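Carbohydrate binding family 6 (Clostridium thermocellum, PDB 5A8D) probably hydrolyses terminal alpha-L-arabinofuranosyl linkages in plant cell-wall polysaccharides, as a family 43 glycoside hydrolase. Local coordinates at residues F32-T37 against S264-H269; D39-V44 against W102-V107; I71-T76 against T83-V88; N157-D162 against F209-Y214. One frame throughout, in Å; residues are numbered along the deposited sequence.

How the contacts relate
Contacts 1, 2 and 4 touch one another around the inner ends of the blades of a five-bladed beta-propeller, whereas contact 3 lies in the outer part of the first blade. The centre of contact 1 is about 11 Å from that of contact 4 and about 14 Å from that of contact 2. H268 NE2 of contact 1 probably hydrogen-bonds to D162 OD2 of contact 4, at 2.6 Å, and A103 CB of contact 2 lies 3.5 Å from D162 CB. D39, D162 and E211 thus gather in one place, consistent with the acidic pocket of family 43. Contact 3, whose centre is about 25 Å from that of contact 4, reaches contact 2 through I71 and P104.

Contact 1 (F32-T37 against S264-H269); sequences FSQRFT and SNNNHH
T37 and N266 join two loops of the family 43 five-bladed propeller, one leading into strand 40-45 and the other into strand 269-274. The second loop is shaped by an Asx turn at N266, the first by a type I turn from Q34 to T37.

Packing across the contact has two centres. The Q34 side chain, bent at chi2 (-62°), doubles back to meet the H268 ring coming from the opposite direction. Q34 CD lies 3.6 Å from H268 CE1, and the amide and ring planes are inclined at 65°. At the other end S264, which is poorly ordered, brings OG to 3.7 Å from T37 CB, while the methyl T37 CG2 rests 3.4 Å from N266 ND2.

Hydrogen bonds fix the polar groups. N266 OD1 takes two protons from opposite faces of its carbonyl plane, one from H268 N at 3.0 Å and one from H268 ND1 at 2.7 Å, which holds the imidazole in place while its NE2 turns to D162. Beyond the contact, N265 ND2 bonds to P319 O of a second subunit, and R35 forms a salt bridge with D322 of that subunit. The amide of N266 has its own two acceptors: ND2 donates to A38 O and, almost within the amide plane, to T37 OG1 at 2.9 Å and an N-H...O angle of 159°.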
loop_
_atom_site.group_PDB
_atom_site.type_symbol
_atom_site.label_atom_id
_atom_site.label_comp_id
_atom_site.label_asym_id
_atom_site.label_seq_id
_atom_site.Cartn_x
_atom_site.Cartn_y
_atom_site.Cartn_z
ATOM N N PHE A 32 -4.329 51.249 26.543
ATOM C CA PHE A 32 -3.641 50.696 27.719
ATOM C C PHE A 32 -3.919 51.419 29.021
ATOM O O PHE A 32 -3.558 50.902 30.097
ATOM C CB PHE A 32 -2.123 50.525 27.493
ATOM C CG PHE A 32 -1.284 51.792 27.504
ATOM C CD1 PHE A 32 -0.997 52.518 28.662
ATOM C CD2 PHE A 32 -0.609 52.178 26.337
ATOM C CE1 PHE A 32 -0.189 53.628 28.637
ATOM C CE2 PHE A 32 0.201 53.279 26.316
ATOM C CZ PHE A 32 0.410 54.027 27.471
ATOM N N SER A 33 -4.517 52.608 28.953
ATOM C CA SER A 33 -4.746 53.402 30.145
ATOM C C SER A 33 -5.474 52.635 31.208
ATOM O O SER A 33 -6.484 51.998 30.926
ATOM C CB SER A 33 -5.563 54.643 29.829
ATOM O OG SER A 33 -6.050 55.272 31.015
ATOM N N GLN A 34 -4.945 52.674 32.428
ATOM C CA GLN A 34 -5.640 52.119 33.590
ATOM C C GLN A 34 -6.424 53.176 34.415
ATOM O O GLN A 34 -6.786 52.939 35.593
ATOM C CB GLN A 34 -4.641 51.388 34.490
ATOM C CG GLN A 34 -3.869 50.265 33.805
ATOM C CD GLN A 34 -4.752 49.147 33.310
ATOM O OE1 GLN A 34 -5.419 48.435 34.065
ATOM N NE2 GLN A 34 -4.813 49.017 31.981
ATOM N N ARG A 35 -6.709 54.318 33.805
ATOM C CA ARG A 35 -7.253 55.454 34.553
ATOM C C ARG A 35 -8.591 55.294 35.212
ATOM O O ARG A 35 -8.857 55.966 36.259
ATOM C CB ARG A 35 -7.370 56.684 33.691
ATOM C CG ARG A 35 -6.083 57.450 33.588
ATOM C CD ARG A 35 -6.382 58.940 33.595
ATOM N NE ARG A 35 -7.237 59.321 32.474
ATOM C CZ ARG A 35 -7.596 60.568 32.179
ATOM N NH1 ARG A 35 -7.191 61.593 32.933
ATOM N NH2 ARG A 35 -8.382 60.804 31.116
ATOM N N PHE A 36 -9.427 54.474 34.602
ATOM C CA PHE A 36 -10.791 54.293 35.068
ATOM C C PHE A 36 -11.076 52.901 35.619
ATOM O O PHE A 36 -12.226 52.453 35.630
ATOM C CB PHE A 36 -11.721 54.620 33.900
ATOM C CG PHE A 36 -11.572 56.033 33.408
ATOM C CD1 PHE A 36 -12.057 57.069 34.159
ATOM C CD2 PHE A 36 -10.900 56.325 32.227
ATOM C CE1 PHE A 36 -11.912 58.393 33.731
ATOM C CE2 PHE A 36 -10.741 57.640 31.798
ATOM C CZ PHE A 36 -11.255 58.683 32.550
ATOM N N THR A 37 -10.030 52.215 36.095
ATOM C CA THR A 37 -10.189 50.878 36.623
ATOM C C THR A 37 -9.287 50.765 37.828
ATOM O O THR A 37 -8.667 51.762 38.239
ATOM C CB THR A 37 -9.887 49.840 35.545
ATOM O OG1 THR A 37 -10.358 48.536 35.949
ATOM C CG2 THR A 37 -8.385 49.813 35.203
ATOM N N SER A 264 -12.554 46.652 31.991
ATOM C CA SER A 264 -12.037 47.569 30.933
ATOM C C SER A 264 -10.544 47.465 30.551
ATOM O O SER A 264 -9.672 48.173 31.100
ATOM C CB SER A 264 -12.413 49.000 31.313
ATOM O OG SER A 264 -12.109 49.256 32.676
ATOM N N ASN A 265 -10.279 46.604 29.561
ATOM C CA ASN A 265 -8.921 46.185 29.163
ATOM C C ASN A 265 -8.069 45.937 30.406
ATOM O O ASN A 265 -6.920 46.456 30.527
ATOM C CB ASN A 265 -8.249 47.183 28.217
ATOM C CG ASN A 265 -9.103 47.505 26.985
ATOM O OD1 ASN A 265 -10.183 46.903 26.754
ATOM N ND2 ASN A 265 -8.632 48.471 26.190
ATOM N N ASN A 266 -8.675 45.180 31.333
ATOM C CA ASN A 266 -8.081 44.928 32.651
ATOM C C ASN A 266 -8.189 43.492 33.206
ATOM O O ASN A 266 -9.074 43.123 33.991
ATOM C CB ASN A 266 -8.571 45.937 33.695
ATOM C CG ASN A 266 -7.785 45.831 35.002
ATOM O OD1 ASN A 266 -6.739 45.183 35.053
ATOM N ND2 ASN A 266 -8.264 46.480 36.041
ATOM N N ASN A 267 -7.159 42.733 32.878
ATOM C CA ASN A 267 -6.912 41.411 33.443
ATOM C C ASN A 267 -5.693 41.398 34.337
ATOM O O ASN A 267 -4.975 40.360 34.445
ATOM C CB ASN A 267 -6.819 40.383 32.295
ATOM C CG ASN A 267 -8.162 39.839 31.911
ATOM O OD1 ASN A 267 -9.005 39.592 32.759
ATOM N ND2 ASN A 267 -8.391 39.655 30.647
ATOM N N HIS A 268 -5.425 42.531 35.007
ATOM C CA HIS A 268 -4.417 42.569 36.043
ATOM C C HIS A 268 -4.868 41.697 37.187
ATOM O O HIS A 268 -6.033 41.622 37.511
ATOM C CB HIS A 268 -4.073 44.000 36.485
ATOM C CG HIS A 268 -3.419 44.739 35.384
ATOM N ND1 HIS A 268 -4.134 45.388 34.408
ATOM C CD2 HIS A 268 -2.126 44.762 34.995
ATOM C CE1 HIS A 268 -3.292 45.851 33.501
ATOM N NE2 HIS A 268 -2.080 45.455 33.820
ATOM N N HIS A 269 -3.912 40.976 37.744
ATOM C CA HIS A 269 -4.264 39.867 38.681
ATOM C C HIS A 269 -3.099 39.553 39.574
ATOM O O HIS A 269 -1.947 39.937 39.288
ATOM C CB HIS A 269 -4.665 38.589 37.905
ATOM C CG HIS A 269 -3.561 38.015 37.073
ATOM N ND1 HIS A 269 -3.155 38.580 35.889
ATOM C CD2 HIS A 269 -2.738 36.957 37.284
ATOM C CE1 HIS A 269 -2.110 37.916 35.417
ATOM N NE2 HIS A 269 -1.825 36.937 36.257
#

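Contact 2 (D39-V44 against W102-V107); sequences DPAAVV and WAPSIV. With GOL (glycerol), chain K.
A41 sets its methyl group over the carbonyl of P104 and between the P104 ring and I106, where the innermost strands of two neighbouring propeller blades run side by side. Strands 40-44 and 104-107 are almost parallel (8°) and 6.0 Å apart at their closest, wider than hydrogen-bonded strands, and side chains and small molecules bridge the interval.

A41 CB is 3.9 Å from P104 CG and 4.0 Å from I106 CG2. Because CG1 of I106 stands anti to its backbone N (chi1 178°), the branch methyl CG2 is left to face the other strand, and it also lies 3.9 Å from V43 CB. The V43 and I106 side chains meet at about a right angle. Nearer the start of the strands, D39 lies over A103, its OD2 close to the alanine backbone and methyl, while D39 O rests against the P104 ring at CD. D39 reaches N266 and H268 on its far side, in the region expected for the acidic pocket.

Each strand keeps its own blade partner, 48-55 for the first and 112-118 for the second. Between them a water donates to both P40 O and P104 O. Farther along, a glycerol, probably from crystallisation, sits in the gap; its contacts with S105 and I106 N are too short to be trusted. Its O3 is better placed, accepting from A42 N at 2.8 Å (164°) and donating to A42 O at 3.0 Å.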
loop_
_atom_site.group_PDB
_atom_site.type_symbol
_atom_site.label_atom_id
_atom_site.label_comp_id
_atom_site.label_asym_id
_atom_site.label_seq_id
_atom_site.Cartn_x
_atom_site.Cartn_y
_atom_site.Cartn_z
ATOM N N ASP A 39 -6.301 48.201 39.419
ATOM C CA ASP A 39 -5.414 47.062 39.208
ATOM C C ASP A 39 -5.014 46.478 40.585
ATOM O O ASP A 39 -4.507 47.227 41.389
ATOM C CB ASP A 39 -4.138 47.534 38.531
ATOM C CG ASP A 39 -4.339 48.125 37.161
ATOM O OD1 ASP A 39 -5.307 47.764 36.465
ATOM O OD2 ASP A 39 -3.516 49.004 36.818
ATOM N N PRO A 40 -5.210 45.186 40.832
ATOM C CA PRO A 40 -4.939 44.627 42.140
ATOM C C PRO A 40 -3.606 43.969 42.294
ATOM O O PRO A 40 -2.955 43.565 41.311
ATOM C CB PRO A 40 -6.014 43.569 42.282
ATOM C CG PRO A 40 -6.224 43.069 40.897
ATOM C CD PRO A 40 -5.989 44.232 40.006
ATOM N N ALA A 41 -3.159 43.858 43.542
ATOM C CA ALA A 41 -1.966 43.107 43.898
ATOM C C ALA A 41 -2.201 42.534 45.287
ATOM O O ALA A 41 -3.077 43.004 45.978
ATOM C CB ALA A 41 -0.732 44.019 43.925
ATOM N N ALA A 42 -1.438 41.522 45.685
ATOM C CA ALA A 42 -1.641 40.883 46.950
ATOM C C ALA A 42 -0.367 40.384 47.597
ATOM O O ALA A 42 0.551 39.891 46.911
ATOM C CB ALA A 42 -2.583 39.679 46.794
ATOM N N VAL A 43 -0.324 40.472 48.915
ATOM C CA VAL A 43 0.745 39.821 49.704
ATOM C C VAL A 43 0.174 39.298 50.992
ATOM O O VAL A 43 -0.806 39.862 51.574
ATOM C CB VAL A 43 1.913 40.825 49.956
ATOM C CG1 VAL A 43 1.589 41.805 51.076
ATOM C CG2 VAL A 43 3.201 40.061 50.263
ATOM N N VAL A 44 0.792 38.226 51.508
ATOM C CA VAL A 44 0.433 37.679 52.818
ATOM C C VAL A 44 1.467 38.082 53.828
ATOM O O VAL A 44 2.685 38.028 53.529
ATOM C CB VAL A 44 0.315 36.157 52.760
ATOM C CG1 VAL A 44 0.180 35.539 54.158
ATOM C CG2 VAL A 44 -0.849 35.772 51.856
ATOM N N TRP A 102 -0.209 53.201 38.685
ATOM C CA TRP A 102 -1.023 52.126 38.236
ATOM C C TRP A 102 -0.358 50.790 38.609
ATOM O O TRP A 102 0.828 50.718 38.933
ATOM C CB TRP A 102 -1.160 52.144 36.718
ATOM C CG TRP A 102 -1.832 53.317 36.125
ATOM C CD1 TRP A 102 -2.598 54.243 36.756
ATOM C CD2 TRP A 102 -1.840 53.672 34.735
ATOM N NE1 TRP A 102 -3.112 55.149 35.848
ATOM C CE2 TRP A 102 -2.631 54.835 34.605
ATOM C CE3 TRP A 102 -1.251 53.115 33.595
ATOM C CZ2 TRP A 102 -2.839 55.463 33.377
ATOM C CZ3 TRP A 102 -1.439 53.736 32.397
ATOM C CH2 TRP A 102 -2.212 54.894 32.287
ATOM N N ALA A 103 -1.153 49.736 38.531
ATOM C CA ALA A 103 -0.654 48.375 38.401
ATOM C C ALA A 103 0.390 48.015 39.460
ATOM O O ALA A 103 1.546 47.702 39.144
ATOM C CB ALA A 103 -0.124 48.157 36.974
ATOM N N PRO A 104 -0.029 48.036 40.728
ATOM C CA PRO A 104 0.928 47.668 41.778
ATOM C C PRO A 104 1.419 46.234 41.704
ATOM O O PRO A 104 0.707 45.326 41.226
ATOM C CB PRO A 104 0.119 47.865 43.047
ATOM C CG PRO A 104 -1.305 47.709 42.654
ATOM C CD PRO A 104 -1.356 48.285 41.272
ATOM N N SER A 105 2.618 46.050 42.245
ATOM C CA SER A 105 3.179 44.768 42.540
ATOM C C SER A 105 3.779 44.923 43.904
ATOM O O SER A 105 4.516 45.885 44.158
ATOM C CB SER A 105 4.268 44.404 41.519
ATOM O OG SER A 105 4.775 43.070 41.748
ATOM N N ILE A 106 3.543 43.970 44.780
ATOM C CA ILE A 106 4.002 44.073 46.178
ATOM C C ILE A 106 4.822 42.829 46.594
ATOM O O ILE A 106 4.398 41.740 46.337
ATOM C CB ILE A 106 2.800 44.282 47.144
ATOM C CG1 ILE A 106 3.210 44.337 48.613
ATOM C CG2 ILE A 106 1.721 43.238 46.949
ATOM C CD1 ILE A 106 3.711 45.664 49.012
ATOM N N VAL A 107 5.955 43.059 47.246
ATOM C CA VAL A 107 6.835 42.013 47.759
ATOM C C VAL A 107 7.246 42.392 49.155
ATOM O O VAL A 107 7.576 43.543 49.432
ATOM C CB VAL A 107 8.131 41.959 46.852
ATOM C CG1 VAL A 107 9.079 40.896 47.329
ATOM C CG2 VAL A 107 7.689 41.666 45.416
HETATM C C1 GOL K . 3.499 40.647 42.406
HETATM O O1 GOL K . 3.535 41.135 41.061
HETATM C C2 GOL K . 2.197 41.096 43.061
HETATM O O2 GOL K . 2.368 42.078 44.030
HETATM C C3 GOL K . 1.697 40.001 43.955
HETATM O O3 GOL K . 0.316 40.222 43.944
HETATM O O HOH W 1 -1.706 45.291 39.571
#

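Contact 3 (I71-T76 against T83-V88); sequences ITCIST and TDHGEV
S75 and T83 form a regular antiparallel hydrogen-bonded pair, T83 N reaching S75 O at 2.8 Å and S75 N reaching T83 O at 2.9 Å, near the turn of a beta hairpin. Further from the turn the ladder is interrupted by a classic beta bulge. H85 and G86 both lie opposite C73, H85 N donating to C73 O while C73 N donates to G86 O in a more bent bond (140°). G86 has a positive phi here, and its own N is taken up by D84 OD1 in an Asx turn, approached from well above the carboxylate plane. V88 N then bonds to I71 O at 2.8 Å, nearly straight at 170°, which restores the pairing beyond the bulge.

One side-chain hydrogen bond crosses the hairpin. With its CG anti to the carbonyl carbon (chi1 -59°), the H85 ring swings back along the strand pair, and S75 OG meets NE2 at 2.7 Å, at the ring edge and near its plane. S75 OG has a second hydrogen-bond partner in R48, on the neighbouring strand 48-55. C73 SG lies 4.0 Å from H85 CD2, obliquely to the ring.

Apolar contacts gather on the C73 side. V88 CG1 presses on C73 CB at 3.6 Å, and its other methyl, CG2, comes within 4.1 Å of I71 CG2.

The two strands are the outer pair of the first propeller blade: 83-89 is the last strand of its sheet, while 70-76 pairs on its other flank with 48-55, whose Y50 and Y52 pack against C73.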
loop_
_atom_site.group_PDB
_atom_site.type_symbol
_atom_site.label_atom_id
_atom_site.label_comp_id
_atom_site.label_asym_id
_atom_site.label_seq_id
_atom_site.Cartn_x
_atom_site.Cartn_y
_atom_site.Cartn_z
ATOM N N ILE A 71 -2.583 54.331 45.425
ATOM C CA ILE A 71 -2.819 52.947 45.714
ATOM C C ILE A 71 -3.389 52.831 47.136
ATOM O O ILE A 71 -2.883 53.445 48.050
ATOM C CB ILE A 71 -1.507 52.146 45.618
ATOM C CG1 ILE A 71 -1.021 52.198 44.157
ATOM C CG2 ILE A 71 -1.697 50.722 46.118
ATOM C CD1 ILE A 71 0.372 51.730 43.916
ATOM N N THR A 72 -4.426 52.021 47.296
ATOM C CA THR A 72 -5.084 51.767 48.556
ATOM C C THR A 72 -4.922 50.290 48.904
ATOM O O THR A 72 -4.472 49.467 48.085
ATOM C CB THR A 72 -6.593 52.081 48.477
ATOM O OG1 THR A 72 -7.201 51.261 47.475
ATOM C CG2 THR A 72 -6.871 53.566 48.217
ATOM N N CYS A 73 -5.238 49.962 50.144
ATOM C CA CYS A 73 -5.047 48.613 50.672
ATOM C C CYS A 73 -6.174 48.229 51.611
ATOM O O CYS A 73 -6.637 49.060 52.422
ATOM C CB CYS A 73 -3.717 48.618 51.430
ATOM S SG CYS A 73 -3.313 47.028 52.201
ATOM N N ILE A 74 -6.656 46.999 51.448
ATOM C CA ILE A 74 -7.542 46.358 52.371
ATOM C C ILE A 74 -6.913 45.045 52.844
ATOM O O ILE A 74 -6.075 44.507 52.169
ATOM C CB ILE A 74 -8.962 46.114 51.789
ATOM C CG1 ILE A 74 -8.915 45.168 50.605
ATOM C CG2 ILE A 74 -9.596 47.443 51.373
ATOM C CD1 ILE A 74 -10.287 44.713 50.184
ATOM N N SER A 75 -7.345 44.538 53.986
ATOM C CA SER A 75 -6.856 43.224 54.445
ATOM C C SER A 75 -7.903 42.401 55.134
ATOM O O SER A 75 -8.933 42.893 55.624
ATOM C CB SER A 75 -5.620 43.338 55.327
ATOM O OG SER A 75 -5.938 43.859 56.602
ATOM N N THR A 76 -7.594 41.116 55.278
ATOM C CA THR A 76 -8.480 40.200 55.943
ATOM C C THR A 76 -7.656 39.127 56.631
ATOM O O THR A 76 -6.552 38.829 56.187
ATOM C CB THR A 76 -9.445 39.523 54.921
ATOM O OG1 THR A 76 -10.422 38.734 55.594
ATOM C CG2 THR A 76 -8.691 38.697 53.918
ATOM N N THR A 83 -10.787 44.819 56.534
ATOM C CA THR A 83 -10.398 46.104 57.143
ATOM C C THR A 83 -9.870 47.005 56.036
ATOM O O THR A 83 -9.008 46.604 55.256
ATOM C CB THR A 83 -9.285 45.889 58.174
ATOM O OG1 THR A 83 -9.783 45.001 59.168
ATOM C CG2 THR A 83 -8.832 47.210 58.831
ATOM N N ASP A 84 -10.387 48.223 55.961
ATOM C CA ASP A 84 -9.871 49.198 55.001
ATOM C C ASP A 84 -8.693 49.945 55.619
ATOM O O ASP A 84 -8.824 50.483 56.700
ATOM C CB ASP A 84 -10.970 50.201 54.672
ATOM C CG ASP A 84 -10.579 51.190 53.584
ATOM O OD1 ASP A 84 -9.598 50.970 52.876
ATOM O OD2 ASP A 84 -11.296 52.202 53.495
ATOM N N HIS A 85 -7.574 49.919 54.950
ATOM C CA HIS A 85 -6.400 50.690 55.376
ATOM C C HIS A 85 -6.286 51.997 54.607
ATOM O O HIS A 85 -5.401 52.776 54.898
ATOM C CB HIS A 85 -5.142 49.830 55.220
ATOM C CG HIS A 85 -5.224 48.572 56.018
ATOM N ND1 HIS A 85 -5.236 48.569 57.393
ATOM C CD2 HIS A 85 -5.373 47.283 55.635
ATOM C CE1 HIS A 85 -5.461 47.330 57.825
ATOM N NE2 HIS A 85 -5.483 46.523 56.784
ATOM N N GLY A 86 -7.132 52.222 53.591
ATOM C CA GLY A 86 -7.040 53.429 52.783
ATOM C C GLY A 86 -5.769 53.556 51.955
ATOM O O GLY A 86 -5.119 52.538 51.578
ATOM N N GLU A 87 -5.411 54.808 51.674
ATOM C CA GLU A 87 -4.300 55.121 50.829
ATOM C C GLU A 87 -2.988 54.713 51.477
ATOM O O GLU A 87 -2.752 55.026 52.680
ATOM C CB GLU A 87 -4.283 56.616 50.563
ATOM C CG GLU A 87 -3.076 57.075 49.733
ATOM C CD GLU A 87 -3.164 58.519 49.389
ATOM O OE1 GLU A 87 -3.851 58.868 48.390
ATOM O OE2 GLU A 87 -2.541 59.334 50.139
ATOM N N VAL A 88 -2.156 54.005 50.715
ATOM C CA VAL A 88 -0.820 53.664 51.211
ATOM C C VAL A 88 0.304 54.320 50.408
ATOM O O VAL A 88 1.457 54.341 50.865
ATOM C CB VAL A 88 -0.641 52.129 51.326
ATOM C CG1 VAL A 88 -1.753 51.494 52.166
ATOM C CG2 VAL A 88 -0.552 51.426 49.980
#

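Contact 4 (N157-D162 against F209-Y214); sequences NMWLFD and FFEAAY. With SO4 (sulfate ion), chain C.
W159, with CG anti to the carbonyl carbon (chi1 -56°), and F210, with CG anti to the backbone N (chi1 -178°), swing their rings together in an offset edge-to-face pair. The tryptophan edge is turned to the phenylalanine face, centroids are 5.4 Å apart with planes at 85°, and W159 CH2 touches F210 CE1 at 3.7 Å. This describes one of two modelled W159 conformers.

E211 extends its carboxylate between W159 and F161. OE2 lies in the plane of the F161 ring, 3.8 Å from CZ at its edge, and it approaches W159 obliquely. D162 OD2 accepts a bent hydrogen bond from A212 N at 2.8 Å, the donor standing well above the carboxylate plane; the same oxygen is also hydrogen-bonded to H268. Water extends the join: one molecule accepts from A213 N at 2.9 Å and lies within hydrogen-bonding distance of D162 O, and another sits between D162 O and A213 O. D162 and E211 thus come together as expected for the acidic centre of a family 43 enzyme. At the far end N157 ND2 holds a sulfate, probably from crystallisation, that N180 and Q156 also bind.

Within the propeller the loop 157-162 leads into strand 164-167 of the third blade, whereas 212-218 is an edge strand of the fourth. F32, from helix 29-32, meets the rings of both W159 and F161, and F210 and E211 form a classic bulge opposite A227 on strand 221-228.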
loop_
_atom_site.group_PDB
_atom_site.type_symbol
_atom_site.label_atom_id
_atom_site.label_comp_id
_atom_site.label_asym_id
_atom_site.label_seq_id
_atom_site.Cartn_x
_atom_site.Cartn_y
_atom_site.Cartn_z
ATOM N N ASN A 157 6.381 49.001 19.662
ATOM C CA ASN A 157 5.182 49.443 20.369
ATOM C C ASN A 157 4.944 48.742 21.684
ATOM O O ASN A 157 3.813 48.311 22.022
ATOM C CB ASN A 157 3.943 49.325 19.471
ATOM C CG ASN A 157 4.030 50.221 18.249
ATOM O OD1 ASN A 157 4.315 51.418 18.350
ATOM N ND2 ASN A 157 3.779 49.656 17.109
ATOM N N MET A 158 6.001 48.657 22.483
ATOM C CA MET A 158 5.858 48.068 23.782
ATOM C C MET A 158 5.341 49.115 24.750
ATOM O O MET A 158 5.555 50.293 24.558
ATOM C CB MET A 158 7.192 47.531 24.309
ATOM C CG MET A 158 7.026 46.809 25.675
ATOM S SD MET A 158 8.376 45.747 25.893
ATOM C CE MET A 158 9.675 46.929 26.013
ATOM N N TRP A 159 4.569 48.685 25.735
ATOM C CA TRP A 159 4.050 49.489 26.869
ATOM C C TRP A 159 4.783 49.171 28.135
ATOM O O TRP A 159 4.968 47.951 28.414
ATOM C CB TRP A 159 2.553 49.135 27.097
ATOM C CG TRP A 159 1.763 49.332 25.851
ATOM C CD1 TRP A 159 2.034 50.193 24.820
ATOM C CD2 TRP A 159 0.539 48.669 25.500
ATOM N NE1 TRP A 159 1.061 50.094 23.853
ATOM C CE2 TRP A 159 0.137 49.158 24.248
ATOM C CE3 TRP A 159 -0.249 47.704 26.130
ATOM C CZ2 TRP A 159 -1.021 48.702 23.602
ATOM C CZ3 TRP A 159 -1.382 47.254 25.500
ATOM C CH2 TRP A 159 -1.763 47.742 24.257
ATOM N N LEU A 160 5.101 50.200 28.950
ATOM C CA LEU A 160 5.863 50.026 30.195
ATOM C C LEU A 160 5.065 50.619 31.349
ATOM O O LEU A 160 5.082 51.833 31.559
ATOM C CB LEU A 160 7.217 50.735 30.084
ATOM C CG LEU A 160 8.484 49.928 29.765
ATOM C CD1 LEU A 160 8.268 48.837 28.742
ATOM C CD2 LEU A 160 9.590 50.870 29.316
ATOM N N PHE A 161 4.358 49.767 32.098
ATOM C CA PHE A 161 3.578 50.275 33.243
ATOM C C PHE A 161 3.183 49.248 34.284
ATOM O O PHE A 161 2.764 49.671 35.360
ATOM C CB PHE A 161 2.298 51.069 32.816
ATOM C CG PHE A 161 1.184 50.214 32.242
ATOM C CD1 PHE A 161 0.224 49.667 33.086
ATOM C CD2 PHE A 161 1.068 50.007 30.882
ATOM C CE1 PHE A 161 -0.810 48.882 32.618
ATOM C CE2 PHE A 161 0.020 49.214 30.389
ATOM C CZ PHE A 161 -0.897 48.651 31.259
ATOM N N ASP A 162 3.206 47.934 33.962
ATOM C CA ASP A 162 2.607 46.938 34.839
ATOM C C ASP A 162 3.650 45.852 35.203
ATOM O O ASP A 162 3.689 44.786 34.598
ATOM C CB ASP A 162 1.283 46.322 34.361
ATOM C CG ASP A 162 1.287 45.870 32.926
ATOM O OD1 ASP A 162 2.305 46.074 32.214
ATOM O OD2 ASP A 162 0.175 45.366 32.498
ATOM N N PHE A 209 0.451 37.690 23.960
ATOM C CA PHE A 209 0.700 38.550 25.137
ATOM C C PHE A 209 0.203 39.984 24.935
ATOM O O PHE A 209 0.535 40.643 23.916
ATOM C CB PHE A 209 2.202 38.580 25.493
ATOM C CG PHE A 209 2.506 39.435 26.678
ATOM C CD1 PHE A 209 2.238 39.002 27.976
ATOM C CD2 PHE A 209 3.025 40.684 26.504
ATOM C CE1 PHE A 209 2.467 39.826 29.096
ATOM C CE2 PHE A 209 3.323 41.483 27.603
ATOM C CZ PHE A 209 3.048 41.072 28.889
ATOM N N PHE A 210 -0.576 40.461 25.899
ATOM C CA PHE A 210 -1.162 41.820 25.878
ATOM C C PHE A 210 -0.624 42.673 27.037
ATOM O O PHE A 210 -0.071 43.765 26.815
ATOM C CB PHE A 210 -2.675 41.692 25.917
ATOM C CG PHE A 210 -3.422 43.027 25.852
ATOM C CD1 PHE A 210 -3.434 43.792 24.703
ATOM C CD2 PHE A 210 -4.230 43.413 26.890
ATOM C CE1 PHE A 210 -4.144 44.985 24.653
ATOM C CE2 PHE A 210 -4.931 44.613 26.867
ATOM C CZ PHE A 210 -4.861 45.416 25.750
ATOM N N GLU A 211 -0.820 42.230 28.260
ATOM C CA GLU A 211 -0.475 42.990 29.448
ATOM C C GLU A 211 -0.284 42.041 30.627
ATOM O O GLU A 211 -0.549 40.824 30.545
ATOM C CB GLU A 211 -1.637 43.989 29.840
ATOM C CG GLU A 211 -1.875 45.168 28.952
ATOM C CD GLU A 211 -3.025 46.066 29.383
ATOM O OE1 GLU A 211 -3.756 45.769 30.353
ATOM O OE2 GLU A 211 -3.241 47.099 28.649
ATOM N N ALA A 212 0.075 42.638 31.756
ATOM C CA ALA A 212 -0.115 41.998 33.069
ATOM C C ALA A 212 0.763 40.760 33.264
ATOM O O ALA A 212 0.277 39.776 33.832
ATOM C CB ALA A 212 -1.578 41.688 33.340
ATOM N N ALA A 213 2.031 40.863 32.878
ATOM C CA ALA A 213 3.037 39.823 33.157
ATOM C C ALA A 213 3.108 39.541 34.658
ATOM O O ALA A 213 3.147 40.464 35.503
ATOM C CB ALA A 213 4.375 40.243 32.637
ATOM N N TYR A 214 3.092 38.259 35.027
ATOM C CA TYR A 214 3.044 37.920 36.454
ATOM C C TYR A 214 3.759 36.582 36.643
ATOM O O TYR A 214 3.624 35.709 35.821
ATOM C CB TYR A 214 1.613 37.801 36.953
ATOM C CG TYR A 214 1.460 37.751 38.433
ATOM C CD1 TYR A 214 1.337 38.928 39.203
ATOM C CD2 TYR A 214 1.438 36.543 39.130
ATOM C CE1 TYR A 214 1.215 38.913 40.572
ATOM C CE2 TYR A 214 1.383 36.521 40.485
ATOM C CZ TYR A 214 1.188 37.690 41.239
ATOM O OH TYR A 214 1.077 37.604 42.588
HETATM S S SO4 C . 1.535 47.089 16.885
HETATM O O1 SO4 C . 1.081 45.683 17.029
HETATM O O2 SO4 C . 3.035 47.190 16.920
HETATM O O3 SO4 C . 0.978 47.891 17.997
HETATM O O4 SO4 C . 1.074 47.573 15.555
HETATM O O HOH W 2 3.394 43.362 32.123
HETATM O O HOH W 3 1.780 42.729 35.873
#